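Local coordinates for protein pectate lyase II (Xanthomonas campestris pv. campestris, PDB 2QY1) that probably cleaves pectate, the polygalacturonate of plant cell walls, by beta-elimination as a member of polysaccharide lyase family 1, at residues Val3-Gly8 / Glu300-Ile305; Glu24-Ala29 / Lys64-Lys69; Val171-Lys176 / Phe201-Ser206; Ala239-Asn244 / Ile267-Gly272. The protein carries 2 engineered substitutions. One frame throughout, in Å; residues are numbered along the deposited sequence.

Contact 1. Residues Val3-Gly8 / Glu300-Ile305; sequences VGYGAG and ESLGYI. Engineered in segment 3-8: G8 (natural residue Ala).
G4 and Y5 of the N-terminal loop meet the ring of Y304, on a loop near the other end of the chain. Over the centre of one face lies G4 CA, 3.4 Å from the ring centroid, a CH-pi contact almost on the ring normal, while L302 CB rests on the opposite face, offset toward the rim. Y304 CG stands between its backbone N and carbonyl carbon (chi1 59°), and this torsion swings the phenol in front of the glycine. Its edge then addresses the phenol of Y5: CE1 of Y304 sits over the middle of that ring in a T-shaped pair, planes at 83° and centroids 5.1 Å apart. Apolar packing adds L302, whose CD2 lies 4.0 Å from Y5 CZ. Direct hydrogen bonds between the loops are lacking, and two waters bridge them instead. One accepts a hydrogen bond from G4 N (3.0 Å) and donates one to I305 O (2.8 Å); the other lies in the plane of the Y5 ring, joining Y5 OH to E300 OE1 and S301 O. The turn G4-A7 is a type I beta turn, closed by A7 N to G4 O. Beneath the loops run the strands of the beta-helix: Y304 OH bonds to H217 of strand 215-226 and T195 of strand 193-202, and V3 O bonds to T165 of strand 164-174.

Contact 2. Residues Glu24-Ala29 / Lys64-Lys69; sequences EAMQSA and KTVQIK
The carboxamide of Q27 pairs with the backbone of Q67 through two hydrogen bonds, presenting the strand with the donor and acceptor that another strand would offer. Q67 N donates to Q27 OE1 at 2.7 Å, almost perfectly straight (175°), while Q27 NE2 donates back to Q67 O at 3.1 Å. In each bond the donor lies in the carbonyl plane on a lone pair, and Q67 O is also close to the amide plane of Q27, which holds the flat group from both ends. The bend at chi2 (62°) turns the amide off the helix and across to the strand. Further bonds fix it: a water donates to both Q27 OE1 (2.7 Å) and T65 O (2.7 Å), and NE2 has a second acceptor in D31, one helical turn on. Beside this polar grip OE1 also rests on V66 CA, 3.4 Å away. The apolar part lies next to it. M26 SD touches CG1 and CG2 of V66, both at 3.9 Å, the two side chains crossing at about a right angle, and M26 goes on to L41, Y43 and I76. Helix and strand run nearly parallel, their axes 11° apart and 8.1 Å at closest approach. Strand 65-69 is outermost in its parallel sheet, V66 bonding to G87 and R89 on one side while Q67 turns its N and O to the helix. A short helix closing off the first strands in this way is consistent with the N-terminal cap of the pectate lyase parallel beta-helix.

Contact 3. Residues Val171-Lys176 / Phe201-Ser206; sequences VYNYQK and FENVES
V171-K176 and F201-S206 face each other residue for residue, two successive coils of a right-handed parallel beta-helix, the fold of pectate lyases. Backbone bonds run between the coils. E202 N donates to V171 O (3.1 Å, 169°) before the bend, and S206 N to Q175 O (2.9 Å) after it; E205 N reaches Y174 O at 3.3 Å, and the bonds around N173 and N203 are weak. CA-H...O contacts fill in, such as V204 CA to Y174 O at 3.1 Å. N173 and N203 take matching places at the corner, both with left-handed backbone conformation (phi 47° and 54°). Their side chains lie side by side, pointing the same way, and a water donates to OD1 of each. Apolar packing belongs to the inward face: the CB of V171 meets the edge of the F201 ring, and V204 CG1 lies against Y174 CB (4.1 Å) and V171 CG1, with V177 beside them. Strand 129-137, on the preceding coil, continues the stack through Y172 and Y174. E202 and K176 lie on the face opposite V171 and V204. E202 forms a salt bridge with R200 and E205 one with K142, while the side chain of K176 lies about 5 Å from a bound phosphate, probably from the crystallisation liquor. A water ties the lysine to the next coil, accepting from K176 NZ at 3.1 Å and lying 2.7 Å from S206 OG.

Contact 4. Residues Ala239-Asn244 / Ile267-Gly272; sequences AKIESN and INNYVG
N244 and N269 carry the same first torsion, CG anti to the carbonyl carbon (chi1 -56° and -65°), which lays their amides side by side, pointing the same way and only 8° from coplanar. Each follows a residue with left-handed backbone conformation, S243 or N268, at the corner of its coil; stacked asparagines at such a bend are consistent with the asparagine ladder known in pectate lyases. Around this pair the backbones are stitched in parallel register. I267 N donates to I241 O (3.2 Å), S243 N to I267 O (3.1 Å), and beyond the corner Y270 N to N244 O (2.7 Å). CA-H...O contacts add to these, from E242 CA to I267 O and from S243 CA to N268 O, both 3.3 Å. A water gathers three side chains, donating to E242 OE1 (2.7 Å), accepting from N268 ND2 and lying 2.9 Å from S243 OG. The other carboxylate oxygen of E242 is bonded by Y306 and H217. K240 slants across I267, its NZ 3.4 Å from I267 CD1, while I241 CG2 packs against the amide of N269. The contact sits between coils near the later end of the beta-helix: strand 215-226 flanks residues 239-244, N221 touching N244, and from strand 245-255 F246 packs on N269 and Y245 stacks with Y270.

In the fold
From the N terminus the chain first lays down 3-8, whose partner 300-305 arrives almost 300 residues later; contact 1 thus closes a loop enclosing all the others. Within it, contacts 2, 3 and 4 follow in series without crossing, each closing a short loop before the next opens. Contact 2 ties the early helix to the start of one parallel sheet, while contacts 3 and 4 join successive coils further along the beta-helix, their centres about 19 Å apart. Contacts 2 and 4 lie farthest apart, about 38 Å between centres. Contact 1 touches contact 4, L302 packing on K240, and H217 links them by bonding both Y304 and E242.

Contact 1. Residues Val3-Gly8 / Glu300-Ile305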
loop_
_atom_site.group_PDB
_atom_site.type_symbol
_atom_site.label_atom_id
_atom_site.label_comp_id
_atom_site.label_asym_id
_atom_site.label_seq_id
_atom_site.Cartn_x
_atom_site.Cartn_y
_atom_site.Cartn_z
ATOM N N VAL A 3 0.639 4.758 13.824
ATOM C CA VAL A 3 -0.396 4.104 14.614
ATOM C C VAL A 3 -0.708 2.752 13.977
ATOM O O VAL A 3 -0.828 2.649 12.759
ATOM C CB VAL A 3 -1.679 4.975 14.704
ATOM C CG1 VAL A 3 -2.793 4.242 15.450
ATOM C CG2 VAL A 3 -1.376 6.308 15.384
ATOM N N GLY A 4 -0.823 1.713 14.796
ATOM C CA GLY A 4 -1.161 0.388 14.285
ATOM C C GLY A 4 -0.022 -0.600 14.431
ATOM O O GLY A 4 0.838 -0.438 15.296
ATOM N N TYR A 5 -0.013 -1.623 13.578
ATOM C CA TYR A 5 1.016 -2.664 13.642
ATOM C C TYR A 5 2.431 -2.137 13.373
ATOM O O TYR A 5 3.415 -2.741 13.809
ATOM C CB TYR A 5 0.688 -3.821 12.698
ATOM C CG TYR A 5 -0.369 -4.784 13.209
ATOM C CD1 TYR A 5 -0.176 -5.505 14.390
ATOM C CD2 TYR A 5 -1.545 -5.000 12.493
ATOM C CE1 TYR A 5 -1.142 -6.400 14.856
ATOM C CE2 TYR A 5 -2.516 -5.896 12.948
ATOM C CZ TYR A 5 -2.307 -6.590 14.127
ATOM O OH TYR A 5 -3.261 -7.474 14.577
ATOM N N GLY A 6 2.525 -1.011 12.667
ATOM C CA GLY A 6 3.812 -0.359 12.414
ATOM C C GLY A 6 4.234 0.615 13.505
ATOM O O GLY A 6 5.216 1.341 13.341
ATOM N N ALA A 7 3.502 0.631 14.622
ATOM C CA ALA A 7 3.799 1.543 15.732
ATOM C C ALA A 7 5.203 1.317 16.284
ATOM O O ALA A 7 5.669 0.182 16.377
ATOM C CB ALA A 7 2.764 1.406 16.839
ATOM N N GLY A 8 5.875 2.406 16.637
ATOM C CA GLY A 8 7.233 2.327 17.162
ATOM C C GLY A 8 8.307 2.426 16.095
ATOM O O GLY A 8 9.494 2.481 16.415
ATOM N N GLU A 300 -7.553 -12.252 17.856
ATOM C CA GLU A 300 -6.675 -11.815 18.942
ATOM C C GLU A 300 -6.704 -10.304 19.153
ATOM O O GLU A 300 -7.231 -9.557 18.327
ATOM C CB GLU A 300 -5.235 -12.283 18.690
ATOM C CG GLU A 300 -4.571 -11.654 17.467
ATOM C CD GLU A 300 -3.170 -12.183 17.221
ATOM O OE1 GLU A 300 -2.287 -11.375 16.869
ATOM O OE2 GLU A 300 -2.950 -13.402 17.379
ATOM N N SER A 301 -6.130 -9.865 20.270
ATOM C CA SER A 301 -5.959 -8.447 20.539
ATOM C C SER A 301 -5.043 -7.837 19.482
ATOM O O SER A 301 -4.063 -8.462 19.066
ATOM C CB SER A 301 -5.374 -8.234 21.937
ATOM O OG SER A 301 -5.160 -6.857 22.199
ATOM N N LEU A 302 -5.379 -6.628 19.039
ATOM C CA LEU A 302 -4.537 -5.886 18.107
ATOM C C LEU A 302 -3.201 -5.549 18.759
ATOM O O LEU A 302 -2.162 -5.538 18.095
ATOM C CB LEU A 302 -5.241 -4.612 17.632
ATOM C CG LEU A 302 -6.396 -4.793 16.644
ATOM C CD1 LEU A 302 -7.289 -3.562 16.635
ATOM C CD2 LEU A 302 -5.881 -5.091 15.236
ATOM N N GLY A 303 -3.240 -5.291 20.064
ATOM C CA GLY A 303 -2.038 -5.016 20.839
ATOM C C GLY A 303 -1.552 -3.590 20.686
ATOM O O GLY A 303 -0.403 -3.286 21.014
ATOM N N TYR A 304 -2.425 -2.720 20.178
ATOM C CA TYR A 304 -2.124 -1.293 20.058
ATOM C C TYR A 304 -3.349 -0.404 20.262
ATOM O O TYR A 304 -4.493 -0.860 20.153
ATOM C CB TYR A 304 -1.438 -0.973 18.722
ATOM C CG TYR A 304 -2.226 -1.326 17.475
ATOM C CD1 TYR A 304 -1.867 -2.422 16.692
ATOM C CD2 TYR A 304 -3.312 -0.548 17.061
ATOM C CE1 TYR A 304 -2.573 -2.746 15.537
ATOM C CE2 TYR A 304 -4.029 -0.865 15.908
ATOM C CZ TYR A 304 -3.650 -1.964 15.151
ATOM O OH TYR A 304 -4.347 -2.276 14.005
ATOM N N ILE A 305 -3.082 0.867 20.551
ATOM C CA ILE A 305 -4.116 1.873 20.772
ATOM C C ILE A 305 -4.322 2.690 19.497
ATOM O O ILE A 305 -3.354 3.046 18.821
ATOM C CB ILE A 305 -3.725 2.818 21.945
ATOM C CG1 ILE A 305 -3.375 2.017 23.216
ATOM C CG2 ILE A 305 -4.811 3.868 22.202
ATOM C CD1 ILE A 305 -4.511 1.177 23.799
HETATM O O HOH W 1 -0.858 2.454 17.679
HETATM O O HOH W 2 -2.511 -8.687 16.821
#

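Contact 2. Residues Glu24-Ala29 / Lys64-Lys69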
loop_
_atom_site.group_PDB
_atom_site.type_symbol
_atom_site.label_atom_id
_atom_site.label_comp_id
_atom_site.label_asym_id
_atom_site.label_seq_id
_atom_site.Cartn_x
_atom_site.Cartn_y
_atom_site.Cartn_z
ATOM N N GLU A 24 19.644 8.089 -8.422
ATOM C CA GLU A 24 21.003 7.558 -8.248
ATOM C C GLU A 24 21.668 8.017 -6.945
ATOM O O GLU A 24 22.358 7.235 -6.287
ATOM C CB GLU A 24 21.885 7.913 -9.453
ATOM C CG GLU A 24 21.469 7.232 -10.763
ATOM C CD GLU A 24 20.389 7.992 -11.530
ATOM O OE1 GLU A 24 19.921 9.049 -11.041
ATOM O OE2 GLU A 24 20.007 7.529 -12.628
ATOM N N ALA A 25 21.458 9.280 -6.582
ATOM C CA ALA A 25 21.985 9.823 -5.330
ATOM C C ALA A 25 21.389 9.110 -4.116
ATOM O O ALA A 25 22.092 8.852 -3.139
ATOM C CB ALA A 25 21.740 11.324 -5.248
ATOM N N MET A 26 20.098 8.787 -4.184
ATOM C CA MET A 26 19.429 8.071 -3.099
ATOM C C MET A 26 20.035 6.680 -2.928
ATOM O O MET A 26 20.356 6.274 -1.810
ATOM C CB MET A 26 17.918 7.977 -3.340
ATOM C CG MET A 26 17.141 7.363 -2.170
ATOM S SD MET A 26 15.361 7.286 -2.436
ATOM C CE MET A 26 14.918 9.017 -2.315
ATOM N N GLN A 27 20.198 5.965 -4.041
ATOM C CA GLN A 27 20.780 4.624 -4.020
ATOM C C GLN A 27 22.209 4.645 -3.487
ATOM O O GLN A 27 22.571 3.818 -2.648
ATOM C CB GLN A 27 20.736 3.978 -5.410
ATOM C CG GLN A 27 21.100 2.491 -5.407
ATOM C CD GLN A 27 20.140 1.656 -4.576
ATOM O OE1 GLN A 27 18.964 1.527 -4.911
ATOM N NE2 GLN A 27 20.639 1.080 -3.490
ATOM N N SER A 28 23.011 5.594 -3.967
ATOM C CA SER A 28 24.396 5.740 -3.512
ATOM C C SER A 28 24.485 5.922 -1.997
ATOM O O SER A 28 25.341 5.318 -1.346
ATOM C CB SER A 28 25.088 6.900 -4.232
ATOM O OG SER A 28 26.411 7.065 -3.753
ATOM N N ALA A 29 23.596 6.746 -1.444
ATOM C CA ALA A 29 23.566 7.008 -0.004
ATOM C C ALA A 29 23.162 5.767 0.795
ATOM O O ALA A 29 23.690 5.523 1.880
ATOM C CB ALA A 29 22.645 8.180 0.310
ATOM N N LYS A 64 12.842 1.716 -12.857
ATOM C CA LYS A 64 13.760 2.542 -12.073
ATOM C C LYS A 64 13.345 2.390 -10.614
ATOM O O LYS A 64 12.280 2.874 -10.211
ATOM C CB LYS A 64 13.675 4.009 -12.508
ATOM C CG LYS A 64 14.279 4.303 -13.885
ATOM C CD LYS A 64 13.542 5.434 -14.617
ATOM C CE LYS A 64 13.712 6.788 -13.944
ATOM N NZ LYS A 64 12.998 7.889 -14.677
ATOM N N THR A 65 14.170 1.697 -9.832
ATOM C CA THR A 65 13.784 1.283 -8.483
ATOM C C THR A 65 14.937 1.403 -7.487
ATOM O O THR A 65 16.009 0.818 -7.683
ATOM C CB THR A 65 13.238 -0.172 -8.493
ATOM O OG1 THR A 65 12.184 -0.274 -9.459
ATOM C CG2 THR A 65 12.699 -0.591 -7.114
ATOM N N VAL A 66 14.708 2.176 -6.429
ATOM C CA VAL A 66 15.656 2.286 -5.326
ATOM C C VAL A 66 15.494 1.070 -4.409
ATOM O O VAL A 66 14.373 0.682 -4.072
ATOM C CB VAL A 66 15.451 3.602 -4.534
ATOM C CG1 VAL A 66 16.359 3.654 -3.316
ATOM C CG2 VAL A 66 15.716 4.804 -5.421
ATOM N N GLN A 67 16.612 0.466 -4.014
ATOM C CA GLN A 67 16.577 -0.737 -3.181
ATOM C C GLN A 67 17.181 -0.486 -1.804
ATOM O O GLN A 67 18.335 -0.056 -1.696
ATOM C CB GLN A 67 17.349 -1.876 -3.849
ATOM C CG GLN A 67 17.349 -1.861 -5.371
ATOM C CD GLN A 67 16.593 -3.022 -5.965
ATOM O OE1 GLN A 67 15.367 -3.006 -6.061
ATOM N NE2 GLN A 67 17.326 -4.040 -6.378
ATOM N N ILE A 68 16.398 -0.750 -0.761
ATOM C CA ILE A 68 16.928 -0.876 0.593
ATOM C C ILE A 68 16.964 -2.369 0.907
ATOM O O ILE A 68 15.927 -2.984 1.154
ATOM C CB ILE A 68 16.068 -0.138 1.652
ATOM C CG1 ILE A 68 15.997 1.362 1.354
ATOM C CG2 ILE A 68 16.628 -0.371 3.060
ATOM C CD1 ILE A 68 14.917 2.094 2.161
ATOM N N LYS A 69 18.158 -2.948 0.873
ATOM C CA LYS A 69 18.313 -4.389 1.036
ATOM C C LYS A 69 19.216 -4.722 2.216
ATOM O O LYS A 69 20.376 -4.308 2.257
ATOM C CB LYS A 69 18.859 -5.006 -0.255
ATOM C CG LYS A 69 19.014 -6.521 -0.225
ATOM C CD LYS A 69 18.996 -7.063 -1.644
ATOM C CE LYS A 69 19.509 -8.481 -1.719
ATOM N NZ LYS A 69 19.691 -8.906 -3.135
HETATM O O HOH W 3 18.661 1.283 -7.553
#

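Contact 3. Residues Val171-Lys176 / Phe201-Ser206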
loop_
_atom_site.group_PDB
_atom_site.type_symbol
_atom_site.label_atom_id
_atom_site.label_comp_id
_atom_site.label_asym_id
_atom_site.label_seq_id
_atom_site.Cartn_x
_atom_site.Cartn_y
_atom_site.Cartn_z
ATOM N N VAL A 171 -3.826 6.917 -3.311
ATOM C CA VAL A 171 -3.610 6.114 -4.510
ATOM C C VAL A 171 -4.768 6.346 -5.469
ATOM O O VAL A 171 -5.926 6.065 -5.138
ATOM C CB VAL A 171 -3.474 4.597 -4.197
ATOM C CG1 VAL A 171 -3.100 3.821 -5.461
ATOM C CG2 VAL A 171 -2.443 4.348 -3.091
ATOM N N TYR A 172 -4.455 6.869 -6.652
ATOM C CA TYR A 172 -5.477 7.154 -7.660
ATOM C C TYR A 172 -5.017 6.804 -9.074
ATOM O O TYR A 172 -3.820 6.664 -9.323
ATOM C CB TYR A 172 -5.951 8.615 -7.569
ATOM C CG TYR A 172 -4.940 9.654 -8.010
ATOM C CD1 TYR A 172 -4.900 10.098 -9.332
ATOM C CD2 TYR A 172 -4.038 10.208 -7.101
ATOM C CE1 TYR A 172 -3.981 11.056 -9.740
ATOM C CE2 TYR A 172 -3.117 11.172 -7.502
ATOM C CZ TYR A 172 -3.092 11.587 -8.818
ATOM O OH TYR A 172 -2.182 12.537 -9.219
ATOM N N ASN A 173 -5.978 6.660 -9.989
ATOM C CA ASN A 173 -5.703 6.274 -11.377
ATOM C C ASN A 173 -4.742 5.089 -11.429
ATOM O O ASN A 173 -3.723 5.122 -12.117
ATOM C CB ASN A 173 -5.167 7.467 -12.179
ATOM C CG ASN A 173 -6.183 8.586 -12.323
ATOM O OD1 ASN A 173 -7.364 8.418 -12.015
ATOM N ND2 ASN A 173 -5.726 9.737 -12.800
ATOM N N TYR A 174 -5.082 4.045 -10.678
ATOM C CA TYR A 174 -4.185 2.925 -10.451
ATOM C C TYR A 174 -4.966 1.621 -10.539
ATOM O O TYR A 174 -6.028 1.501 -9.937
ATOM C CB TYR A 174 -3.522 3.066 -9.072
ATOM C CG TYR A 174 -2.104 2.576 -9.060
ATOM C CD1 TYR A 174 -1.051 3.438 -9.358
ATOM C CD2 TYR A 174 -1.811 1.244 -8.782
ATOM C CE1 TYR A 174 0.262 2.986 -9.375
ATOM C CE2 TYR A 174 -0.508 0.786 -8.793
ATOM C CZ TYR A 174 0.524 1.659 -9.091
ATOM O OH TYR A 174 1.824 1.208 -9.107
ATOM N N GLN A 175 -4.464 0.650 -11.304
ATOM C CA GLN A 175 -5.204 -0.603 -11.478
ATOM C C GLN A 175 -5.146 -1.503 -10.242
ATOM O O GLN A 175 -6.188 -1.900 -9.711
ATOM C CB GLN A 175 -4.747 -1.386 -12.714
ATOM C CG GLN A 175 -5.702 -2.543 -13.060
ATOM C CD GLN A 175 -5.075 -3.637 -13.915
ATOM O OE1 GLN A 175 -3.902 -3.569 -14.284
ATOM N NE2 GLN A 175 -5.868 -4.651 -14.243
ATOM N N LYS A 176 -3.932 -1.820 -9.798
ATOM C CA LYS A 176 -3.732 -2.774 -8.709
ATOM C C LYS A 176 -3.067 -2.112 -7.506
ATOM O O LYS A 176 -1.850 -1.939 -7.467
ATOM C CB LYS A 176 -2.946 -3.986 -9.216
ATOM C CG LYS A 176 -3.802 -4.887 -10.104
ATOM C CD LYS A 176 -3.018 -6.012 -10.742
ATOM C CE LYS A 176 -3.939 -7.176 -11.120
ATOM N NZ LYS A 176 -5.018 -6.791 -12.080
ATOM N N PHE A 201 -8.399 5.950 -1.551
ATOM C CA PHE A 201 -8.389 5.081 -2.722
ATOM C C PHE A 201 -9.455 5.562 -3.697
ATOM O O PHE A 201 -10.652 5.380 -3.451
ATOM C CB PHE A 201 -8.670 3.625 -2.327
ATOM C CG PHE A 201 -7.734 3.072 -1.280
ATOM C CD1 PHE A 201 -6.366 2.953 -1.530
ATOM C CD2 PHE A 201 -8.230 2.630 -0.054
ATOM C CE1 PHE A 201 -5.502 2.422 -0.560
ATOM C CE2 PHE A 201 -7.381 2.093 0.914
ATOM C CZ PHE A 201 -6.014 1.989 0.659
ATOM N N GLU A 202 -9.031 6.182 -4.797
ATOM C CA GLU A 202 -9.985 6.780 -5.731
ATOM C C GLU A 202 -9.631 6.545 -7.198
ATOM O O GLU A 202 -8.481 6.708 -7.601
ATOM C CB GLU A 202 -10.146 8.274 -5.447
ATOM C CG GLU A 202 -11.469 8.841 -5.932
ATOM C CD GLU A 202 -11.831 10.166 -5.292
ATOM O OE1 GLU A 202 -12.697 10.862 -5.853
ATOM O OE2 GLU A 202 -11.259 10.515 -4.236
ATOM N N ASN A 203 -10.639 6.180 -7.990
ATOM C CA ASN A 203 -10.447 5.825 -9.399
ATOM C C ASN A 203 -9.395 4.725 -9.546
ATOM O O ASN A 203 -8.369 4.899 -10.206
ATOM C CB ASN A 203 -10.113 7.060 -10.248
ATOM C CG ASN A 203 -11.194 8.125 -10.182
ATOM O OD1 ASN A 203 -10.984 9.205 -9.626
ATOM N ND2 ASN A 203 -12.361 7.824 -10.744
ATOM N N VAL A 204 -9.660 3.602 -8.886
ATOM C CA VAL A 204 -8.780 2.436 -8.909
ATOM C C VAL A 204 -9.608 1.208 -9.290
ATOM O O VAL A 204 -10.838 1.277 -9.302
ATOM C CB VAL A 204 -8.059 2.218 -7.548
ATOM C CG1 VAL A 204 -7.123 3.389 -7.232
ATOM C CG2 VAL A 204 -9.060 2.003 -6.408
ATOM N N GLU A 205 -8.950 0.094 -9.599
ATOM C CA GLU A 205 -9.681 -1.089 -10.063
ATOM C C GLU A 205 -9.827 -2.197 -9.022
ATOM O O GLU A 205 -10.949 -2.611 -8.723
ATOM C CB GLU A 205 -9.098 -1.634 -11.372
ATOM C CG GLU A 205 -9.311 -0.706 -12.563
ATOM C CD GLU A 205 -9.178 -1.399 -13.912
ATOM O OE1 GLU A 205 -9.385 -0.713 -14.937
ATOM O OE2 GLU A 205 -8.875 -2.615 -13.961
ATOM N N SER A 206 -8.709 -2.668 -8.470
ATOM C CA SER A 206 -8.727 -3.820 -7.567
ATOM C C SER A 206 -7.541 -3.857 -6.605
ATOM O O SER A 206 -6.643 -3.010 -6.678
ATOM C CB SER A 206 -8.782 -5.126 -8.372
ATOM O OG SER A 206 -7.544 -5.367 -9.020
HETATM O O HOH W 4 -8.521 10.394 -9.794
HETATM O O HOH W 5 -7.925 -5.664 -11.631
#

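Contact 4. Residues Ala239-Asn244 / Ile267-Gly272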
loop_
_atom_site.group_PDB
_atom_site.type_symbol
_atom_site.label_atom_id
_atom_site.label_comp_id
_atom_site.label_asym_id
_atom_site.label_seq_id
_atom_site.Cartn_x
_atom_site.Cartn_y
_atom_site.Cartn_z
ATOM N N ALA A 239 -9.534 -9.950 8.237
ATOM C CA ALA A 239 -9.428 -8.494 8.248
ATOM C C ALA A 239 -10.470 -7.869 9.170
ATOM O O ALA A 239 -11.669 -8.120 9.028
ATOM C CB ALA A 239 -9.573 -7.942 6.839
ATOM N N LYS A 240 -10.006 -7.071 10.127
ATOM C CA LYS A 240 -10.898 -6.230 10.912
ATOM C C LYS A 240 -11.158 -4.962 10.101
ATOM O O LYS A 240 -10.276 -4.114 9.954
ATOM C CB LYS A 240 -10.293 -5.903 12.282
ATOM C CG LYS A 240 -11.221 -5.101 13.184
ATOM C CD LYS A 240 -10.621 -4.877 14.565
ATOM C CE LYS A 240 -11.603 -4.155 15.479
ATOM N NZ LYS A 240 -12.775 -5.000 15.854
ATOM N N ILE A 241 -12.371 -4.859 9.562
ATOM C CA ILE A 241 -12.753 -3.755 8.682
ATOM C C ILE A 241 -13.684 -2.809 9.440
ATOM O O ILE A 241 -14.848 -3.131 9.685
ATOM C CB ILE A 241 -13.410 -4.276 7.375
ATOM C CG1 ILE A 241 -12.468 -5.255 6.660
ATOM C CG2 ILE A 241 -13.801 -3.113 6.457
ATOM C CD1 ILE A 241 -13.097 -6.004 5.490
ATOM N N GLU A 242 -13.156 -1.639 9.796
ATOM C CA GLU A 242 -13.791 -0.762 10.778
ATOM C C GLU A 242 -13.868 0.696 10.320
ATOM O O GLU A 242 -12.879 1.260 9.863
ATOM C CB GLU A 242 -13.018 -0.858 12.099
ATOM C CG GLU A 242 -13.579 -0.033 13.246
ATOM C CD GLU A 242 -12.727 -0.096 14.507
ATOM O OE1 GLU A 242 -13.135 0.512 15.516
ATOM O OE2 GLU A 242 -11.655 -0.744 14.496
ATOM N N SER A 243 -15.052 1.294 10.446
ATOM C CA SER A 243 -15.245 2.737 10.237
ATOM C C SER A 243 -14.646 3.307 8.944
ATOM O O SER A 243 -14.090 4.411 8.937
ATOM C CB SER A 243 -14.733 3.525 11.453
ATOM O OG SER A 243 -15.500 3.231 12.607
ATOM N N ASN A 244 -14.757 2.552 7.856
ATOM C CA ASN A 244 -14.367 3.044 6.541
ATOM C C ASN A 244 -15.535 3.795 5.901
ATOM O O ASN A 244 -16.665 3.739 6.390
ATOM C CB ASN A 244 -13.903 1.891 5.638
ATOM C CG ASN A 244 -12.763 1.086 6.243
ATOM O OD1 ASN A 244 -12.978 0.028 6.834
ATOM N ND2 ASN A 244 -11.546 1.587 6.102
ATOM N N ILE A 267 -17.423 -3.654 11.440
ATOM C CA ILE A 267 -18.069 -2.774 12.421
ATOM C C ILE A 267 -18.018 -1.312 11.976
ATOM O O ILE A 267 -16.984 -0.834 11.500
ATOM C CB ILE A 267 -17.450 -2.871 13.858
ATOM C CG1 ILE A 267 -16.723 -4.201 14.111
ATOM C CG2 ILE A 267 -18.525 -2.634 14.924
ATOM C CD1 ILE A 267 -15.253 -4.203 13.708
ATOM N N ASN A 268 -19.147 -0.620 12.128
ATOM C CA ASN A 268 -19.241 0.843 11.984
ATOM C C ASN A 268 -18.832 1.440 10.633
ATOM O O ASN A 268 -18.514 2.627 10.552
ATOM C CB ASN A 268 -18.481 1.550 13.122
ATOM C CG ASN A 268 -19.089 1.293 14.487
ATOM O OD1 ASN A 268 -20.289 1.037 14.614
ATOM N ND2 ASN A 268 -18.261 1.368 15.523
ATOM N N ASN A 269 -18.852 0.632 9.578
ATOM C CA ASN A 269 -18.513 1.124 8.242
ATOM C C ASN A 269 -19.615 2.009 7.673
ATOM O O ASN A 269 -20.793 1.670 7.764
ATOM C CB ASN A 269 -18.223 -0.041 7.290
ATOM C CG ASN A 269 -16.993 -0.832 7.693
ATOM O OD1 ASN A 269 -17.100 -1.959 8.173
ATOM N ND2 ASN A 269 -15.820 -0.241 7.508
ATOM N N TYR A 270 -19.227 3.152 7.110
ATOM C CA TYR A 270 -20.167 4.016 6.403
ATOM C C TYR A 270 -20.326 3.508 4.977
ATOM O O TYR A 270 -19.362 3.471 4.209
ATOM C CB TYR A 270 -19.702 5.478 6.397
ATOM C CG TYR A 270 -20.693 6.429 5.748
ATOM C CD1 TYR A 270 -21.568 7.195 6.523
ATOM C CD2 TYR A 270 -20.767 6.554 4.359
ATOM C CE1 TYR A 270 -22.486 8.064 5.931
ATOM C CE2 TYR A 270 -21.683 7.414 3.758
ATOM C CZ TYR A 270 -22.535 8.167 4.549
ATOM O OH TYR A 270 -23.435 9.021 3.954
ATOM N N VAL A 271 -21.551 3.124 4.634
ATOM C CA VAL A 271 -21.867 2.610 3.304
ATOM C C VAL A 271 -22.713 3.637 2.552
ATOM O O VAL A 271 -23.892 3.828 2.857
ATOM C CB VAL A 271 -22.603 1.246 3.386
ATOM C CG1 VAL A 271 -22.768 0.634 2.005
ATOM C CG2 VAL A 271 -21.848 0.289 4.301
ATOM N N GLY A 272 -22.104 4.301 1.576
ATOM C CA GLY A 272 -22.780 5.355 0.820
ATOM C C GLY A 272 -23.526 4.840 -0.395
ATOM O O GLY A 272 -23.918 3.670 -0.448
HETATM O O HOH W 6 -15.466 1.863 15.173
#